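Local coordinates for GTPase activator-like protein (Chaetomium thermophilum, PDB 6SSH), which probably stimulates GTP hydrolysis by a small GTPase, the chain being the Rap/ran-GAP domain of a longer TSC2-type protein, at residues Val107-Gly112 with Val130-Pro135; Gly6-Lys11 with Thr18-Asn23. All coordinates share one frame; numbering follows the deposited sequence.

Contact 1: residues Val107-Gly112 with Val130-Pro135; sequences VWNDSG and VITPTP
Trp108 and Ile131 meet because their first torsions send the touching groups the same way: the indole CG lies opposite the backbone N (chi1 -173°), and so does the CG2 branch of Ile131. Both residues belong to a parallel strand pair in the interior of the domain's mixed sheet, strand 104-109 beside strand 127-134. The CG2 methyl sits over the six-membered ring of Trp108, 3.9 Å from its centroid and 16° off the ring normal, a CH-pi contact. A beta-branched residue suits this position: one branch lies over the six-membered ring while CD1, on the other, meets its rim at CE3. Leu183 of helix 183-201 touches both side chains.

Backbone bonds hold the register: Ile131 N donates to Val107 O at 2.8 Å, and Asn109 N to Ile131 O, also at 2.8 Å. Pro133, having no N-H, cannot continue this pattern; its CD packs against Asn109 O instead. Its CG comes obliquely to the indole, 3.7 Å from Trp108 NE1, and also meets Asp110 OD1 at 3.3 Å. That oxygen takes a weak bond from Trp108 NE1, whereas OD2 of the same carboxylate is hydrogen-bonded to Tyr9 OH.

Asn109 closes the strand with an Asx turn and lies side by side with Thr132. Its OD1 is gripped by two donors: Ser111 N, 3.0 Å away and 46° out of the carbonyl plane, and Ser111 OG, which sits in that plane on a lone pair at 2.7 Å.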
ATOM      1  N   VAL A 107      -2.871   0.729  -3.278  1.00  9.93           N
ATOM      2  CA  VAL A 107      -3.862   1.742  -3.028  1.00 10.80           C
ATOM      3  C   VAL A 107      -5.204   1.103  -2.754  1.00 11.93           C
ATOM      4  O   VAL A 107      -5.684   0.316  -3.610  1.00 12.50           O
ATOM      5  CB  VAL A 107      -3.993   2.671  -4.251  1.00 11.39           C
ATOM      6  CG1 VAL A 107      -5.076   3.730  -4.048  1.00 15.86           C
ATOM      7  CG2 VAL A 107      -2.675   3.371  -4.534  1.00 13.17           C
ATOM      8  N   TRP A 108      -5.798   1.300  -1.611  1.00 11.58           N
ATOM      9  CA  TRP A 108      -7.148   0.831  -1.309  1.00 10.87           C
ATOM     10  C   TRP A 108      -8.077   1.983  -1.641  1.00 11.96           C
ATOM     11  O   TRP A 108      -8.177   2.966  -0.900  1.00 12.69           O
ATOM     12  CB  TRP A 108      -7.256   0.376   0.139  1.00 11.30           C
ATOM     13  CG  TRP A 108      -8.608  -0.262   0.393  1.00 10.45           C
ATOM     14  CD1 TRP A 108      -9.820   0.333   0.418  1.00 11.77           C
ATOM     15  CD2 TRP A 108      -8.855  -1.684   0.588  1.00 10.72           C
ATOM     16  NE1 TRP A 108     -10.827  -0.606   0.638  1.00 15.18           N
ATOM     17  CE2 TRP A 108     -10.230  -1.842   0.774  1.00 12.49           C
ATOM     18  CE3 TRP A 108      -8.034  -2.788   0.683  1.00 12.72           C
ATOM     19  CZ2 TRP A 108     -10.821  -3.104   1.001  1.00 12.76           C
ATOM     20  CZ3 TRP A 108      -8.596  -4.038   0.914  1.00 12.36           C
ATOM     21  CH2 TRP A 108      -9.983  -4.179   1.063  1.00 13.31           C
ATOM     22  N   ASN A 109      -8.696   1.921  -2.819  1.00 13.07           N
ATOM     23  CA  ASN A 109      -9.476   3.020  -3.337  1.00 12.98           C
ATOM     24  C   ASN A 109     -10.937   2.936  -2.916  1.00 15.00           C
ATOM     25  O   ASN A 109     -11.772   2.343  -3.614  1.00 16.56           O
ATOM     26  CB  ASN A 109      -9.353   3.083  -4.842  1.00 14.95           C
ATOM     27  CG  ASN A 109     -10.153   4.243  -5.413  1.00 16.07           C
ATOM     28  OD1 ASN A 109     -10.431   5.216  -4.728  1.00 18.24           O
ATOM     29  ND2 ASN A 109     -10.542   4.113  -6.695  1.00 22.44           N
ATOM     30  N   ASP A 110     -11.273   3.519  -1.780  1.00 14.89           N
ATOM     31  CA  ASP A 110     -12.643   3.686  -1.351  1.00 15.67           C
ATOM     32  C   ASP A 110     -13.204   5.047  -1.751  1.00 17.44           C
ATOM     33  O   ASP A 110     -14.250   5.444  -1.244  1.00 19.51           O
ATOM     34  CB  ASP A 110     -12.786   3.501   0.147  1.00 17.78           C
ATOM     35  CG  ASP A 110     -13.237   2.120   0.547  1.00 21.09           C
ATOM     36  OD1 ASP A 110     -13.489   1.280  -0.346  1.00 26.22           O
ATOM     37  OD2 ASP A 110     -13.281   1.837   1.753  1.00 19.32           O
ATOM     38  N   SER A 111     -12.604   5.750  -2.701  1.00 15.27           N
ATOM     39  CA  SER A 111     -13.052   7.103  -2.999  1.00 17.42           C
ATOM     40  C   SER A 111     -14.393   7.194  -3.692  1.00 20.15           C
ATOM     41  O   SER A 111     -15.012   8.226  -3.643  1.00 20.25           O
ATOM     42  CB  SER A 111     -12.065   7.832  -3.896  1.00 17.26           C
ATOM     43  OG  SER A 111     -12.060   7.331  -5.208  1.00 18.81           O
ATOM     44  N   GLY A 112     -14.768   6.135  -4.399  1.00 18.92           N
ATOM     45  CA  GLY A 112     -15.966   6.146  -5.252  1.00 18.94           C
ATOM     46  C   GLY A 112     -15.682   6.712  -6.624  1.00 20.18           C
ATOM     47  O   GLY A 112     -16.612   6.862  -7.443  1.00 24.34           O
ATOM     48  N   VAL A 130      -4.004  -1.205  -7.454  1.00 12.50           N
ATOM     49  CA  VAL A 130      -5.210  -0.505  -7.021  1.00 12.98           C
ATOM     50  C   VAL A 130      -6.313  -1.496  -6.684  1.00 13.00           C
ATOM     51  O   VAL A 130      -6.701  -2.316  -7.547  1.00 14.13           O
ATOM     52  CB  VAL A 130      -5.683   0.480  -8.048  1.00 15.16           C
ATOM     53  CG1 VAL A 130      -6.834   1.235  -7.514  1.00 16.15           C
ATOM     54  CG2 VAL A 130      -4.564   1.414  -8.499  1.00 15.33           C
ATOM     55  N   ILE A 131      -6.819  -1.485  -5.475  1.00 13.09           N
ATOM     56  CA  ILE A 131      -7.874  -2.355  -4.939  1.00 12.07           C
ATOM     57  C   ILE A 131      -9.123  -1.512  -4.868  1.00 13.21           C
ATOM     58  O   ILE A 131      -9.130  -0.504  -4.174  1.00 13.73           O
ATOM     59  CB  ILE A 131      -7.541  -2.879  -3.543  1.00 12.94           C
ATOM     60  CG1 ILE A 131      -6.272  -3.709  -3.572  1.00 13.06           C
ATOM     61  CG2 ILE A 131      -8.728  -3.646  -2.949  1.00 13.85           C
ATOM     62  CD1 ILE A 131      -5.616  -3.963  -2.208  1.00 12.62           C
ATOM     63  N   THR A 132     -10.199  -1.886  -5.527  1.00 14.29           N
ATOM     64  CA  THR A 132     -11.444  -1.139  -5.487  1.00 13.99           C
ATOM     65  C   THR A 132     -12.561  -2.094  -5.116  1.00 15.27           C
ATOM     66  O   THR A 132     -12.888  -2.977  -5.936  1.00 15.72           O
ATOM     67  CB  THR A 132     -11.749  -0.511  -6.847  1.00 18.15           C
ATOM     68  OG1 THR A 132     -10.611   0.235  -7.291  1.00 18.83           O
ATOM     69  CG2 THR A 132     -12.902   0.431  -6.772  1.00 17.42           C
ATOM     70  N   PRO A 133     -13.187  -1.953  -3.957  1.00 15.32           N
ATOM     71  CA  PRO A 133     -14.329  -2.810  -3.602  1.00 17.53           C
ATOM     72  C   PRO A 133     -15.424  -2.737  -4.658  1.00 16.81           C
ATOM     73  O   PRO A 133     -15.696  -1.723  -5.279  1.00 18.68           O
ATOM     74  CB  PRO A 133     -14.803  -2.249  -2.301  1.00 22.88           C
ATOM     75  CG  PRO A 133     -13.499  -1.694  -1.674  1.00 18.97           C
ATOM     76  CD  PRO A 133     -12.791  -1.066  -2.834  1.00 15.16           C
ATOM     77  N   THR A 134     -16.080  -3.883  -4.898  1.00 16.53           N
ATOM     78  CA  THR A 134     -17.185  -4.008  -5.838  1.00 17.10           C
ATOM     79  C   THR A 134     -18.294  -4.811  -5.202  1.00 18.36           C
ATOM     80  O   THR A 134     -18.011  -5.759  -4.458  1.00 19.08           O
ATOM     81  CB  THR A 134     -16.726  -4.636  -7.113  1.00 17.51           C
ATOM     82  OG1 THR A 134     -17.843  -4.732  -8.008  1.00 19.78           O
ATOM     83  CG2 THR A 134     -16.218  -6.042  -6.879  1.00 19.93           C
ATOM     84  N   PRO A 135     -19.548  -4.493  -5.550  1.00 19.15           N
ATOM     85  CA  PRO A 135     -20.660  -5.370  -5.158  1.00 19.05           C
ATOM     86  C   PRO A 135     -20.754  -6.663  -5.985  1.00 19.82           C
ATOM     87  O   PRO A 135     -21.490  -7.575  -5.596  1.00 21.68           O
ATOM     88  CB  PRO A 135     -21.893  -4.482  -5.415  1.00 24.14           C
ATOM     89  CG  PRO A 135     -21.459  -3.674  -6.626  1.00 23.39           C
ATOM     90  CD  PRO A 135     -20.005  -3.352  -6.373  1.00 20.46           C
TER

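Contact 2: residues Gly6-Lys11 with Thr18-Asn23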
ATOM      1  N   GLY A   6       4.441   0.744  -0.242  1.00  8.92           N
ATOM      2  CA  GLY A   6       3.463   1.578   0.405  1.00  9.11           C
ATOM      3  C   GLY A   6       2.081   0.987   0.430  1.00  8.69           C
ATOM      4  O   GLY A   6       1.745   0.111  -0.441  1.00  9.23           O
ATOM      5  N   VAL A   7       1.243   1.372   1.365  1.00  8.52           N
ATOM      6  CA  VAL A   7      -0.145   0.991   1.400  1.00  8.81           C
ATOM      7  C   VAL A   7      -0.913   2.219   1.791  1.00 10.02           C
ATOM      8  O   VAL A   7      -0.691   2.790   2.890  1.00  9.55           O
ATOM      9  CB  VAL A   7      -0.479  -0.127   2.409  1.00  9.22           C
ATOM     10  CG1 VAL A   7      -1.940  -0.496   2.297  1.00 11.47           C
ATOM     11  CG2 VAL A   7       0.432  -1.338   2.198  1.00 10.51           C
ATOM     12  N   ILE A   8      -1.789   2.661   0.915  1.00  9.94           N
ATOM     13  CA  ILE A   8      -2.476   3.953   1.043  1.00  9.34           C
ATOM     14  C   ILE A   8      -3.978   3.811   0.968  1.00 11.61           C
ATOM     15  O   ILE A   8      -4.487   3.342  -0.075  1.00 11.72           O
ATOM     16  CB  ILE A   8      -2.052   4.913  -0.071  1.00 10.21           C
ATOM     17  CG1 ILE A   8      -0.517   5.056  -0.149  1.00 11.82           C
ATOM     18  CG2 ILE A   8      -2.711   6.277   0.134  1.00 13.05           C
ATOM     19  CD1 ILE A   8      -0.010   5.667  -1.458  1.00 15.03           C
ATOM     20  N   TYR A   9      -4.720   4.167   1.997  1.00 10.16           N
ATOM     21  CA  TYR A   9      -6.180   4.142   2.015  1.00  9.67           C
ATOM     22  C   TYR A   9      -6.746   5.465   1.550  1.00 11.91           C
ATOM     23  O   TYR A   9      -6.382   6.525   2.093  1.00 12.24           O
ATOM     24  CB  TYR A   9      -6.696   3.867   3.445  1.00 11.61           C
ATOM     25  CG  TYR A   9      -8.201   3.790   3.497  1.00 12.36           C
ATOM     26  CD1 TYR A   9      -8.876   2.645   3.082  1.00 14.89           C
ATOM     27  CD2 TYR A   9      -8.981   4.855   3.902  1.00 12.81           C
ATOM     28  CE1 TYR A   9     -10.246   2.580   3.084  1.00 14.63           C
ATOM     29  CE2 TYR A   9     -10.364   4.799   3.913  1.00 14.48           C
ATOM     30  CZ  TYR A   9     -11.026   3.658   3.494  1.00 14.09           C
ATOM     31  OH  TYR A   9     -12.388   3.641   3.513  1.00 15.93           O
ATOM     32  N   ILE A  10      -7.631   5.401   0.558  1.00 11.42           N
ATOM     33  CA  ILE A  10      -8.357   6.569   0.054  1.00 13.65           C
ATOM     34  C   ILE A  10      -9.808   6.508   0.503  1.00 14.68           C
ATOM     35  O   ILE A  10     -10.503   5.541   0.178  1.00 15.83           O
ATOM     36  CB  ILE A  10      -8.276   6.709  -1.460  1.00 13.29           C
ATOM     37  CG1 ILE A  10      -6.835   6.598  -1.948  1.00 12.30           C
ATOM     38  CG2 ILE A  10      -8.949   7.999  -1.857  1.00 13.52           C
ATOM     39  CD1 ILE A  10      -6.681   6.743  -3.450  1.00 12.94           C
ATOM     40  N   LYS A  11     -10.255   7.501   1.264  1.00 14.08           N
ATOM     41  CA  LYS A  11     -11.600   7.550   1.816  1.00 15.61           C
ATOM     42  C   LYS A  11     -12.580   8.092   0.778  1.00 18.32           C
ATOM     43  O   LYS A  11     -12.202   8.830  -0.122  1.00 16.95           O
ATOM     44  CB  LYS A  11     -11.595   8.418   3.101  1.00 17.51           C
ATOM     45  CG  LYS A  11     -12.841   8.377   3.961  1.00 21.71           C
ATOM     46  CD  LYS A  11     -12.629   9.180   5.295  1.00 32.86           C
ATOM     47  CE  LYS A  11     -11.842  10.473   5.107  1.00 41.22           C
ATOM     48  NZ  LYS A  11     -12.166  11.496   6.160  1.00 46.30           N
ATOM     49  N   THR A  18      -2.767  15.248  -0.245  1.00 15.25           N
ATOM     50  CA  THR A  18      -2.576  15.722   1.111  0.70 14.77           C
ATOM     51  C   THR A  18      -3.685  15.210   2.021  1.00 14.47           C
ATOM     52  O   THR A  18      -3.435  14.682   3.097  1.00 16.91           O
ATOM     53  CB  THR A  18      -2.436  17.262   1.110  0.70 20.33           C
ATOM     54  OG1 THR A  18      -1.454  17.616   0.124  0.70 21.93           O
ATOM     55  CG2 THR A  18      -1.992  17.775   2.450  0.70 25.47           C
ATOM     56  N   GLU A  19      -4.930  15.322   1.573  1.00 14.47           N
ATOM     57  CA  GLU A  19      -6.028  14.828   2.399  1.00 14.93           C
ATOM     58  C   GLU A  19      -6.013  13.302   2.580  1.00 14.26           C
ATOM     59  O   GLU A  19      -6.414  12.732   3.630  1.00 15.49           O
ATOM     60  CB  GLU A  19      -7.357  15.326   1.841  1.00 15.32           C
ATOM     61  CG  GLU A  19      -7.707  14.694   0.486  1.00 14.71           C
ATOM     62  CD  GLU A  19      -8.952  15.274  -0.177  1.00 20.23           C
ATOM     63  OE1 GLU A  19      -9.758  15.934   0.539  1.00 23.36           O
ATOM     64  OE2 GLU A  19      -9.089  15.024  -1.406  1.00 20.16           O
ATOM     65  N   ILE A  20      -5.577  12.595   1.541  1.00 13.11           N
ATOM     66  CA  ILE A  20      -5.479  11.132   1.637  1.00 11.32           C
ATOM     67  C   ILE A  20      -4.409  10.694   2.661  1.00 12.00           C
ATOM     68  O   ILE A  20      -4.618   9.823   3.492  1.00 12.00           O
ATOM     69  CB  ILE A  20      -5.154  10.551   0.215  1.00 13.75           C
ATOM     70  CG1 ILE A  20      -6.361  10.719  -0.744  1.00 13.84           C
ATOM     71  CG2 ILE A  20      -4.731   9.084   0.296  1.00 12.04           C
ATOM     72  CD1 ILE A  20      -5.965  10.534  -2.192  1.00 15.28           C
ATOM     73  N   LEU A  21      -3.265  11.378   2.626  1.00 12.01           N
ATOM     74  CA  LEU A  21      -2.190  11.002   3.542  1.00 10.74           C
ATOM     75  C   LEU A  21      -2.620  11.282   4.968  1.00 12.74           C
ATOM     76  O   LEU A  21      -2.134  10.594   5.869  1.00 12.15           O
ATOM     77  CB  LEU A  21      -0.924  11.778   3.193  1.00 11.92           C
ATOM     78  CG  LEU A  21      -0.240  11.395   1.861  1.00 12.05           C
ATOM     79  CD1 LEU A  21       0.945  12.338   1.598  1.00 14.04           C
ATOM     80  CD2 LEU A  21       0.214   9.947   1.842  1.00 13.80           C
ATOM     81  N   ALA A  22      -3.464  12.240   5.199  1.00 11.81           N
ATOM     82  CA  ALA A  22      -3.899  12.569   6.556  1.00 11.15           C
ATOM     83  C   ALA A  22      -4.700  11.438   7.211  1.00 11.99           C
ATOM     84  O   ALA A  22      -4.866  11.428   8.430  1.00 12.81           O
ATOM     85  CB  ALA A  22      -4.682  13.853   6.571  1.00 12.56           C
ATOM     86  N   ASN A  23      -5.276  10.521   6.435  1.00 10.79           N
ATOM     87  CA  ASN A  23      -6.105   9.486   7.013  1.00 11.56           C
ATOM     88  C   ASN A  23      -5.337   8.657   8.031  1.00 11.00           C
ATOM     89  O   ASN A  23      -4.172   8.342   7.825  1.00 12.16           O
ATOM     90  CB  ASN A  23      -6.642   8.536   5.929  1.00 10.62           C
ATOM     91  CG  ASN A  23      -7.517   9.229   4.923  1.00 12.77           C
ATOM     92  OD1 ASN A  23      -8.185  10.209   5.207  1.00 14.18           O
ATOM     93  ND2 ASN A  23      -7.589   8.675   3.727  1.00 11.84           N
TER
HETATM   94  O   HOH W   1      -9.711  11.184   7.293  1.00 30.76           O
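Ile20 faces two isoleucines of strand 6-10 at once and meets each at a different angle. It crosses Ile8 at about a right angle, methyl against methyl, with Ile20 CG2 only 3.5 Å from Ile8 CG2, a tighter approach than usual for two carbons. Against Ile10 it runs obliquely: its CG1 lies 3.9 Å from Ile10 CG2, and its CD1 sits near both CG1 and CG2 of Ile10. Alternation along the strand puts Ile8 and Ile10 on one face, and branched aliphatic chains there offer several methyls to a single side chain of the helix.

The motif is a strand followed by a short helix: the polypeptide leaves strand 2-10 and turns through a brief loop into helix 17-21, which runs in toward the strand, so that its last part and the residues after it make the contact. Ile20 CG2 also comes within 3.5 Å of Tyr9 O, the carbonyl that receives the polar part of the contact.

That part is carried by Asn23, just beyond the helix. Its side chain crosses Tyr9 at about a right angle, with amide and ring planes 63° apart. ND2 donates to Tyr9 O over 3.0 Å; the carbonyl oxygen lies in the plane of the amide, but ND2 stands 37° out of the carbonyl plane of Tyr9. Gln14 OE1 in the intervening loop accepts from the same ND2 and from Lys11 N, which helps to fix the rotation of the amide and suits an asparagine here, since its ends differ. The other end, OD1, faces Lys11. A bend at chi3 (40°) turns the exposed lysine tail past the OD1 end of the amide, bringing CE to 3.7 Å from Asn23 OD1, and one water joins the two, accepting from Lys11 NZ at 2.7 Å and donating to Asn23 OD1 at 2.8 Å.

Both contacts are largely buried and share one sheet, in which strands 2-10 and 104-109 are neighbours. Contact 1 joins two strands inside that sheet, so main-chain hydrogen bonds set its register and an aromatic ring dominates its side-chain packing. Contact 2 joins a strand to the helix that follows it; there side chains do most of the work, aliphatic methyls on one part and on the other an asparagine amide that bonds to a strand carbonyl and a water, and its lysine reaches the surface. Contact 1 is exposed chiefly at Pro133. They touch directly: Trp108 N lies 2.9 Å from Ile8 O, a probable hydrogen bond between the strands, and Val107 packs on Ile10 while Trp108 packs on Tyr9.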